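Phosphate-specific transport system accessory protein PhoU homolog (Pseudomonas aeruginosa, PDB 4Q25) is a homodimeric, all-helical negative regulator of the Pho regulon that probably takes part in controlling phosphate uptake with the Pst system. Local coordinates at residues S96-V110 with S200-L214. Sequence-based numbering, arbitrary orientation.
Sequences SVIDLERIGDEASKV and SLERIGDHARNIAEL
Asp99 OD1 is gripped by two donors from the facing helix: His207 ND1 at 2.8 Å and, more weakly, Asn210 ND2 at 3.4 Å. This carboxylate grip illustrates how the all-helical PhoU fold joins its two related PhoU domains, with helices 84-120 and 188-220 lying side by side and nearly antiparallel (167°) close to the middle of the molecule. The imidazole bond is almost straight and lies in the ring plane; it uses the anti lone pair of OD1, while the carboxylate itself is turned 53° from the ring. The same ring carries Arg102 CB over one face, 3.7 Å from the centroid, in a CH-pi contact. Edge and face together should limit rotation of the imidazole. Bends at chi2 and chi3 then carry the Arg102 guanidinium away to a salt bridge with Glu101.

Alongside this polar row runs an apolar one, built as knobs into holes. Ile103 fits among Ile204, His207, Ala208 and Ile211; its CG1 packs on His207 CB at 3.6 Å, and its CG2 meets Ile204 CG2. Reciprocally, Ile211 enters a hole formed by Ser96, Asp99, Leu100 and Ile103, with CG1 3.5 Å from Asp99 CB. Helices 15-45 and 127-149 also touch Ile103, through Val33 and Val141, extending the core into both domains.

Toward Val110 the polar row resumes. Glu106 packs its CB against Ile204 CG1, and a bend at chi2 (-64°) turns its carboxylate across to Ser200, whose OG donates to OE2 at 2.7 Å, nearly in line with the C-O bond, while Val110 CG2 packs on Ser200 CB at 3.7 Å.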
ATOM      1  N   SER A  96       0.832 -10.582  -7.388  1.00 41.45           N
ATOM      2  CA  SER A  96      -0.272  -9.840  -7.933  1.00 43.04           C
ATOM      3  C   SER A  96      -1.520  -9.907  -7.046  1.00 40.39           C
ATOM      4  O   SER A  96      -2.271  -8.934  -7.015  1.00 36.96           O
ATOM      5  CB  SER A  96      -0.540 -10.194  -9.388  1.00 41.85           C
ATOM      6  OG  SER A  96      -1.139 -11.439  -9.443  1.00 55.63           O
ATOM      7  N   VAL A  97      -1.718 -10.977  -6.270  1.00 36.62           N
ATOM      8  CA  VAL A  97      -2.838 -10.975  -5.320  1.00 36.42           C
ATOM      9  C   VAL A  97      -2.682  -9.894  -4.228  1.00 38.10           C
ATOM     10  O   VAL A  97      -3.665  -9.429  -3.676  1.00 41.32           O
ATOM     11  CB  VAL A  97      -3.104 -12.342  -4.648  1.00 42.22           C
ATOM     12  CG1 VAL A  97      -3.493 -13.358  -5.683  1.00 46.29           C
ATOM     13  CG2 VAL A  97      -1.904 -12.831  -3.857  1.00 45.07           C
ATOM     14  N   ILE A  98      -1.451  -9.509  -3.928  1.00 37.09           N
ATOM     15  CA  ILE A  98      -1.182  -8.410  -3.031  1.00 39.76           C
ATOM     16  C   ILE A  98      -1.681  -7.113  -3.669  1.00 39.76           C
ATOM     17  O   ILE A  98      -2.393  -6.342  -3.017  1.00 36.09           O
ATOM     18  CB  ILE A  98       0.314  -8.258  -2.697  1.00 41.73           C
ATOM     19  CG1 ILE A  98       0.901  -9.558  -2.102  1.00 46.49           C
ATOM     20  CG2 ILE A  98       0.505  -7.167  -1.669  1.00 44.91           C
ATOM     21  CD1 ILE A  98       2.427  -9.549  -2.047  1.00 51.47           C
ATOM     22  N   ASP A  99      -1.336  -6.903  -4.936  1.00 35.91           N
ATOM     23  CA  ASP A  99      -1.843  -5.750  -5.690  1.00 36.64           C
ATOM     24  C   ASP A  99      -3.368  -5.708  -5.771  1.00 33.36           C
ATOM     25  O   ASP A  99      -3.963  -4.660  -5.560  1.00 30.89           O
ATOM     26  CB  ASP A  99      -1.205  -5.662  -7.072  1.00 34.34           C
ATOM     27  CG  ASP A  99       0.293  -5.321  -7.007  1.00 36.25           C
ATOM     28  OD1 ASP A  99       0.691  -4.331  -6.378  1.00 38.24           O
ATOM     29  OD2 ASP A  99       1.092  -6.042  -7.621  1.00 40.76           O
ATOM     30  N   LEU A 100      -3.999  -6.855  -6.005  1.00 35.00           N
ATOM     31  CA  LEU A 100      -5.451  -6.918  -6.047  1.00 34.20           C
ATOM     32  C   LEU A 100      -6.052  -6.637  -4.705  1.00 37.47           C
ATOM     33  O   LEU A 100      -7.086  -6.000  -4.620  1.00 35.45           O
ATOM     34  CB  LEU A 100      -5.951  -8.267  -6.571  1.00 36.91           C
ATOM     35  CG  LEU A 100      -5.590  -8.491  -8.038  1.00 40.54           C
ATOM     36  CD1 LEU A 100      -6.063  -9.865  -8.480  1.00 37.16           C
ATOM     37  CD2 LEU A 100      -6.174  -7.387  -8.914  1.00 42.53           C
ATOM     38  N   GLU A 101      -5.419  -7.130  -3.648  1.00 37.79           N
ATOM     39  CA  GLU A 101      -5.895  -6.858  -2.328  1.00 37.96           C
ATOM     40  C   GLU A 101      -5.805  -5.353  -2.021  1.00 38.12           C
ATOM     41  O   GLU A 101      -6.728  -4.759  -1.500  1.00 34.95           O
ATOM     42  CB  GLU A 101      -5.115  -7.670  -1.307  1.00 43.54           C
ATOM     43  CG  GLU A 101      -5.826  -7.799   0.033  1.00 45.22           C
ATOM     44  CD  GLU A 101      -5.536  -6.634   0.968  1.00 52.66           C
ATOM     45  OE1 GLU A 101      -4.525  -5.909   0.760  1.00 55.08           O
ATOM     46  OE2 GLU A 101      -6.328  -6.445   1.926  1.00 59.23           O
ATOM     47  N   ARG A 102      -4.677  -4.738  -2.340  1.00 41.00           N
ATOM     48  CA  ARG A 102      -4.506  -3.312  -2.090  1.00 39.01           C
ATOM     49  C   ARG A 102      -5.463  -2.471  -2.940  1.00 37.84           C
ATOM     50  O   ARG A 102      -5.914  -1.441  -2.499  1.00 35.56           O
ATOM     51  CB  ARG A 102      -3.077  -2.868  -2.338  1.00 38.62           C
ATOM     52  CG  ARG A 102      -2.043  -3.467  -1.410  1.00 40.55           C
ATOM     53  CD  ARG A 102      -2.193  -3.002   0.019  1.00 44.46           C
ATOM     54  NE  ARG A 102      -2.385  -4.162   0.912  1.00 56.55           N
ATOM     55  CZ  ARG A 102      -1.403  -4.847   1.499  1.00 52.46           C
ATOM     56  NH1 ARG A 102      -0.150  -4.501   1.319  1.00 50.49           N
ATOM     57  NH2 ARG A 102      -1.677  -5.892   2.263  1.00 56.94           N
ATOM     58  N   ILE A 103      -5.786  -2.924  -4.147  1.00 37.77           N
ATOM     59  CA  ILE A 103      -6.790  -2.248  -4.957  1.00 37.77           C
ATOM     60  C   ILE A 103      -8.165  -2.297  -4.272  1.00 38.91           C
ATOM     61  O   ILE A 103      -8.881  -1.295  -4.255  1.00 37.29           O
ATOM     62  CB  ILE A 103      -6.858  -2.842  -6.360  1.00 35.00           C
ATOM     63  CG1 ILE A 103      -5.620  -2.461  -7.138  1.00 37.82           C
ATOM     64  CG2 ILE A 103      -8.083  -2.379  -7.114  1.00 36.03           C
ATOM     65  CD1 ILE A 103      -5.432  -3.261  -8.428  1.00 35.10           C
ATOM     66  N   GLY A 104      -8.528  -3.466  -3.743  1.00 36.25           N
ATOM     67  CA  GLY A 104      -9.788  -3.663  -3.026  1.00 33.12           C
ATOM     68  C   GLY A 104      -9.861  -2.832  -1.755  1.00 36.27           C
ATOM     69  O   GLY A 104     -10.909  -2.238  -1.434  1.00 36.35           O
ATOM     70  N   ASP A 105      -8.753  -2.757  -1.031  1.00 34.11           N
ATOM     71  CA  ASP A 105      -8.711  -1.908   0.132  1.00 42.22           C
ATOM     72  C   ASP A 105      -8.867  -0.408  -0.218  1.00 41.42           C
ATOM     73  O   ASP A 105      -9.566   0.307   0.477  1.00 36.13           O
ATOM     74  CB  ASP A 105      -7.427  -2.118   0.927  1.00 47.14           C
ATOM     75  CG  ASP A 105      -7.437  -1.342   2.233  1.00 54.44           C
ATOM     76  OD1 ASP A 105      -8.380  -1.510   3.066  1.00 53.65           O
ATOM     77  OD2 ASP A 105      -6.509  -0.536   2.409  1.00 56.81           O
ATOM     78  N   GLU A 106      -8.222   0.054  -1.292  1.00 37.54           N
ATOM     79  CA  GLU A 106      -8.372   1.435  -1.702  1.00 37.09           C
ATOM     80  C   GLU A 106      -9.814   1.714  -2.152  1.00 34.67           C
ATOM     81  O   GLU A 106     -10.329   2.768  -1.887  1.00 31.40           O
ATOM     82  CB  GLU A 106      -7.395   1.798  -2.827  1.00 38.36           C
ATOM     83  CG  GLU A 106      -5.923   1.761  -2.439  1.00 38.87           C
ATOM     84  CD  GLU A 106      -5.540   2.781  -1.377  1.00 45.05           C
ATOM     85  OE1 GLU A 106      -4.471   2.591  -0.752  1.00 45.81           O
ATOM     86  OE2 GLU A 106      -6.283   3.768  -1.152  1.00 43.91           O
ATOM     87  N   ALA A 107     -10.424   0.767  -2.861  1.00 32.42           N
ATOM     88  CA  ALA A 107     -11.797   0.897  -3.284  1.00 32.90           C
ATOM     89  C   ALA A 107     -12.654   1.143  -2.072  1.00 34.10           C
ATOM     90  O   ALA A 107     -13.592   1.939  -2.102  1.00 34.44           O
ATOM     91  CB  ALA A 107     -12.277  -0.355  -3.986  1.00 32.70           C
ATOM     92  N   SER A 108     -12.332   0.424  -1.013  1.00 30.93           N
ATOM     93  CA  SER A 108     -13.119   0.426   0.188  1.00 33.80           C
ATOM     94  C   SER A 108     -12.944   1.763   0.937  1.00 32.85           C
ATOM     95  O   SER A 108     -13.916   2.271   1.516  1.00 33.65           O
ATOM     96  CB  SER A 108     -12.827  -0.819   1.044  1.00 32.74           C
ATOM     97  OG  SER A 108     -13.444  -0.718   2.280  1.00 41.71           O
ATOM     98  N   LYS A 109     -11.753   2.343   0.879  1.00 31.06           N
ATOM     99  CA  LYS A 109     -11.562   3.722   1.345  1.00 34.96           C
ATOM    100  C   LYS A 109     -12.372   4.763   0.548  1.00 35.11           C
ATOM    101  O   LYS A 109     -12.895   5.712   1.138  1.00 30.10           O
ATOM    102  CB  LYS A 109     -10.104   4.135   1.340  1.00 33.87           C
ATOM    103  CG  LYS A 109      -9.219   3.306   2.258  1.00 38.92           C
ATOM    104  CD  LYS A 109      -7.785   3.825   2.198  1.00 42.80           C
ATOM    105  CE  LYS A 109      -6.769   2.759   2.575  1.00 47.33           C
ATOM    106  NZ  LYS A 109      -7.146   2.103   3.842  1.00 50.62           N
ATOM    107  N   VAL A 110     -12.465   4.580  -0.776  1.00 31.38           N
ATOM    108  CA  VAL A 110     -13.282   5.459  -1.637  1.00 32.28           C
ATOM    109  C   VAL A 110     -14.724   5.374  -1.166  1.00 30.34           C
ATOM    110  O   VAL A 110     -15.360   6.393  -0.966  1.00 33.06           O
ATOM    111  CB  VAL A 110     -13.159   5.100  -3.139  1.00 29.87           C
ATOM    112  CG1 VAL A 110     -14.136   5.889  -4.009  1.00 27.60           C
ATOM    113  CG2 VAL A 110     -11.748   5.393  -3.593  1.00 31.00           C
ATOM    114  N   SER A 200      -6.557   7.516  -3.369  1.00 33.28           N
ATOM    115  CA  SER A 200      -6.884   6.098  -3.514  1.00 33.62           C
ATOM    116  C   SER A 200      -7.064   5.645  -4.988  1.00 35.26           C
ATOM    117  O   SER A 200      -6.665   4.557  -5.370  1.00 34.35           O
ATOM    118  CB  SER A 200      -8.163   5.757  -2.720  1.00 33.05           C
ATOM    119  OG  SER A 200      -7.983   5.892  -1.300  1.00 31.64           O
ATOM    120  N   LEU A 201      -7.711   6.449  -5.816  1.00 36.34           N
ATOM    121  CA  LEU A 201      -7.820   6.060  -7.232  1.00 35.61           C
ATOM    122  C   LEU A 201      -6.415   6.025  -7.919  1.00 34.42           C
ATOM    123  O   LEU A 201      -6.113   5.142  -8.697  1.00 34.97           O
ATOM    124  CB  LEU A 201      -8.800   6.986  -7.962  1.00 32.20           C
ATOM    125  CG  LEU A 201     -10.262   6.835  -7.528  1.00 31.52           C
ATOM    126  CD1 LEU A 201     -11.148   7.869  -8.208  1.00 33.58           C
ATOM    127  CD2 LEU A 201     -10.777   5.438  -7.815  1.00 30.18           C
ATOM    128  N   GLU A 202      -5.560   6.971  -7.592  1.00 34.11           N
ATOM    129  CA  GLU A 202      -4.214   6.999  -8.114  1.00 38.62           C
ATOM    130  C   GLU A 202      -3.437   5.754  -7.702  1.00 41.35           C
ATOM    131  O   GLU A 202      -2.703   5.189  -8.500  1.00 40.24           O
ATOM    132  CB  GLU A 202      -3.470   8.238  -7.631  1.00 39.60           C
ATOM    133  CG  GLU A 202      -2.091   8.335  -8.234  1.00 46.74           C
ATOM    134  CD  GLU A 202      -1.272   9.508  -7.746  1.00 51.45           C
ATOM    135  OE1 GLU A 202      -0.372   9.936  -8.494  1.00 54.25           O
ATOM    136  OE2 GLU A 202      -1.499   9.987  -6.620  1.00 58.19           O
ATOM    137  N   ARG A 203      -3.602   5.336  -6.451  1.00 38.92           N
ATOM    138  CA  ARG A 203      -2.965   4.135  -5.975  1.00 35.49           C
ATOM    139  C   ARG A 203      -3.515   2.906  -6.675  1.00 35.54           C
ATOM    140  O   ARG A 203      -2.793   1.973  -6.984  1.00 31.09           O
ATOM    141  CB  ARG A 203      -3.163   3.991  -4.484  1.00 38.20           C
ATOM    142  CG  ARG A 203      -2.399   4.993  -3.626  1.00 39.15           C
ATOM    143  CD  ARG A 203      -1.205   4.335  -2.989  1.00 47.04           C
ATOM    144  NE  ARG A 203      -0.111   4.096  -3.930  1.00 47.91           N
ATOM    145  CZ  ARG A 203       0.781   3.105  -3.840  1.00 53.65           C
ATOM    146  NH1 ARG A 203       0.725   2.178  -2.861  1.00 56.88           N
ATOM    147  NH2 ARG A 203       1.725   3.019  -4.771  1.00 56.34           N
ATOM    148  N   ILE A 204      -4.810   2.882  -6.917  1.00 33.76           N
ATOM    149  CA  ILE A 204      -5.359   1.775  -7.687  1.00 35.36           C
ATOM    150  C   ILE A 204      -4.658   1.651  -9.071  1.00 35.15           C
ATOM    151  O   ILE A 204      -4.349   0.561  -9.514  1.00 31.56           O
ATOM    152  CB  ILE A 204      -6.864   1.908  -7.796  1.00 33.52           C
ATOM    153  CG1 ILE A 204      -7.473   1.628  -6.420  1.00 30.86           C
ATOM    154  CG2 ILE A 204      -7.438   0.946  -8.834  1.00 34.43           C
ATOM    155  CD1 ILE A 204      -8.944   1.948  -6.332  1.00 30.33           C
ATOM    156  N   GLY A 205      -4.382   2.780  -9.701  1.00 33.70           N
ATOM    157  CA  GLY A 205      -3.658   2.800 -10.951  1.00 37.33           C
ATOM    158  C   GLY A 205      -2.205   2.409 -10.796  1.00 38.17           C
ATOM    159  O   GLY A 205      -1.669   1.737 -11.660  1.00 36.60           O
ATOM    160  N   ASP A 206      -1.557   2.848  -9.715  1.00 38.69           N
ATOM    161  CA  ASP A 206      -0.200   2.376  -9.411  1.00 42.68           C
ATOM    162  C   ASP A 206      -0.165   0.852  -9.297  1.00 41.51           C
ATOM    163  O   ASP A 206       0.729   0.239  -9.844  1.00 42.36           O
ATOM    164  CB  ASP A 206       0.342   3.005  -8.138  1.00 45.95           C
ATOM    165  CG  ASP A 206       0.552   4.481  -8.259  1.00 48.58           C
ATOM    166  OD1 ASP A 206       0.386   5.052  -9.371  1.00 50.02           O
ATOM    167  OD2 ASP A 206       0.842   5.076  -7.204  1.00 54.38           O
ATOM    168  N   HIS A 207      -1.154   0.236  -8.637  1.00 39.86           N
ATOM    169  CA  HIS A 207      -1.177  -1.226  -8.509  1.00 41.19           C
ATOM    170  C   HIS A 207      -1.521  -1.985  -9.814  1.00 40.35           C
ATOM    171  O   HIS A 207      -1.054  -3.097 -10.050  1.00 42.67           O
ATOM    172  CB  HIS A 207      -2.120  -1.661  -7.390  1.00 41.85           C
ATOM    173  CG  HIS A 207      -1.627  -1.315  -6.022  1.00 41.72           C
ATOM    174  ND1 HIS A 207      -0.634  -2.026  -5.394  1.00 41.03           N
ATOM    175  CD2 HIS A 207      -2.020  -0.356  -5.148  1.00 38.05           C
ATOM    176  CE1 HIS A 207      -0.421  -1.502  -4.202  1.00 43.77           C
ATOM    177  NE2 HIS A 207      -1.234  -0.473  -4.044  1.00 37.52           N
ATOM    178  N   ALA A 208      -2.365  -1.409 -10.642  1.00 37.53           N
ATOM    179  CA  ALA A 208      -2.607  -1.970 -11.958  1.00 38.47           C
ATOM    180  C   ALA A 208      -1.311  -1.998 -12.756  1.00 36.00           C
ATOM    181  O   ALA A 208      -1.026  -2.963 -13.434  1.00 37.55           O
ATOM    182  CB  ALA A 208      -3.642  -1.148 -12.707  1.00 39.75           C
ATOM    183  N   ARG A 209      -0.547  -0.923 -12.660  1.00 39.43           N
ATOM    184  CA  ARG A 209       0.754  -0.795 -13.288  1.00 43.26           C
ATOM    185  C   ARG A 209       1.701  -1.852 -12.789  1.00 46.66           C
ATOM    186  O   ARG A 209       2.368  -2.480 -13.592  1.00 43.63           O
ATOM    187  CB  ARG A 209       1.336   0.594 -13.041  1.00 46.79           C
ATOM    188  CG  ARG A 209       2.709   0.847 -13.622  1.00 49.22           C
ATOM    189  CD  ARG A 209       3.775   0.923 -12.544  1.00 55.22           C
ATOM    190  NE  ARG A 209       3.869   2.258 -11.967  1.00 58.75           N
ATOM    191  CZ  ARG A 209       3.842   2.536 -10.660  1.00 62.94           C
ATOM    192  NH1 ARG A 209       3.729   1.568  -9.749  1.00 55.46           N
ATOM    193  NH2 ARG A 209       3.931   3.806 -10.259  1.00 62.12           N
ATOM    194  N   ASN A 210       1.758  -2.055 -11.472  1.00 50.45           N
ATOM    195  CA  ASN A 210       2.596  -3.135 -10.913  1.00 48.52           C
ATOM    196  C   ASN A 210       2.222  -4.507 -11.469  1.00 46.61           C
ATOM    197  O   ASN A 210       3.106  -5.289 -11.810  1.00 46.34           O
ATOM    198  CB  ASN A 210       2.535  -3.205  -9.395  1.00 50.21           C
ATOM    199  CG  ASN A 210       3.021  -1.937  -8.723  1.00 54.58           C
ATOM    200  OD1 ASN A 210       3.778  -1.162  -9.293  1.00 60.84           O
ATOM    201  ND2 ASN A 210       2.595  -1.733  -7.494  1.00 55.71           N
ATOM    202  N   ILE A 211       0.929  -4.804 -11.552  1.00 43.71           N
ATOM    203  CA  ILE A 211       0.498  -6.101 -12.069  1.00 44.48           C
ATOM    204  C   ILE A 211       0.858  -6.249 -13.543  1.00 48.80           C
ATOM    205  O   ILE A 211       1.096  -7.359 -14.012  1.00 46.58           O
ATOM    206  CB  ILE A 211      -1.001  -6.304 -11.921  1.00 40.38           C
ATOM    207  CG1 ILE A 211      -1.367  -6.392 -10.445  1.00 41.80           C
ATOM    208  CG2 ILE A 211      -1.445  -7.558 -12.653  1.00 37.44           C
ATOM    209  CD1 ILE A 211      -2.848  -6.212 -10.197  1.00 42.63           C
ATOM    210  N   ALA A 212       0.882  -5.127 -14.259  1.00 50.76           N
ATOM    211  CA  ALA A 212       1.280  -5.117 -15.661  1.00 52.49           C
ATOM    212  C   ALA A 212       2.762  -5.466 -15.790  1.00 51.50           C
ATOM    213  O   ALA A 212       3.152  -6.267 -16.640  1.00 51.49           O
ATOM    214  CB  ALA A 212       0.982  -3.762 -16.300  1.00 49.16           C
ATOM    215  N   GLU A 213       3.565  -4.875 -14.918  1.00 49.52           N
ATOM    216  CA  GLU A 213       4.999  -5.075 -14.920  1.00 52.03           C
ATOM    217  C   GLU A 213       5.344  -6.522 -14.576  1.00 56.60           C
ATOM    218  O   GLU A 213       6.337  -7.073 -15.073  1.00 61.20           O
ATOM    219  CB  GLU A 213       5.683  -4.079 -13.985  1.00 50.38           C
ATOM    220  CG  GLU A 213       5.838  -2.704 -14.632  1.00 51.79           C
ATOM    221  CD  GLU A 213       6.245  -1.577 -13.673  1.00 57.41           C
ATOM    222  OE1 GLU A 213       6.153  -1.689 -12.427  1.00 61.46           O
ATOM    223  OE2 GLU A 213       6.659  -0.525 -14.184  1.00 63.99           O
ATOM    224  N   LEU A 214       4.498  -7.154 -13.771  1.00 55.83           N
ATOM    225  CA  LEU A 214       4.669  -8.564 -13.452  1.00 56.53           C
ATOM    226  C   LEU A 214       4.388  -9.424 -14.680  1.00 57.41           C
ATOM    227  O   LEU A 214       5.007 -10.471 -14.859  1.00 54.99           O
ATOM    228  CB  LEU A 214       3.765  -8.985 -12.293  1.00 51.99           C
ATOM    229  CG  LEU A 214       4.140  -8.392 -10.935  1.00 52.72           C
ATOM    230  CD1 LEU A 214       3.025  -8.550  -9.916  1.00 48.03           C
ATOM    231  CD2 LEU A 214       5.397  -9.029 -10.392  1.00 53.30           C
TER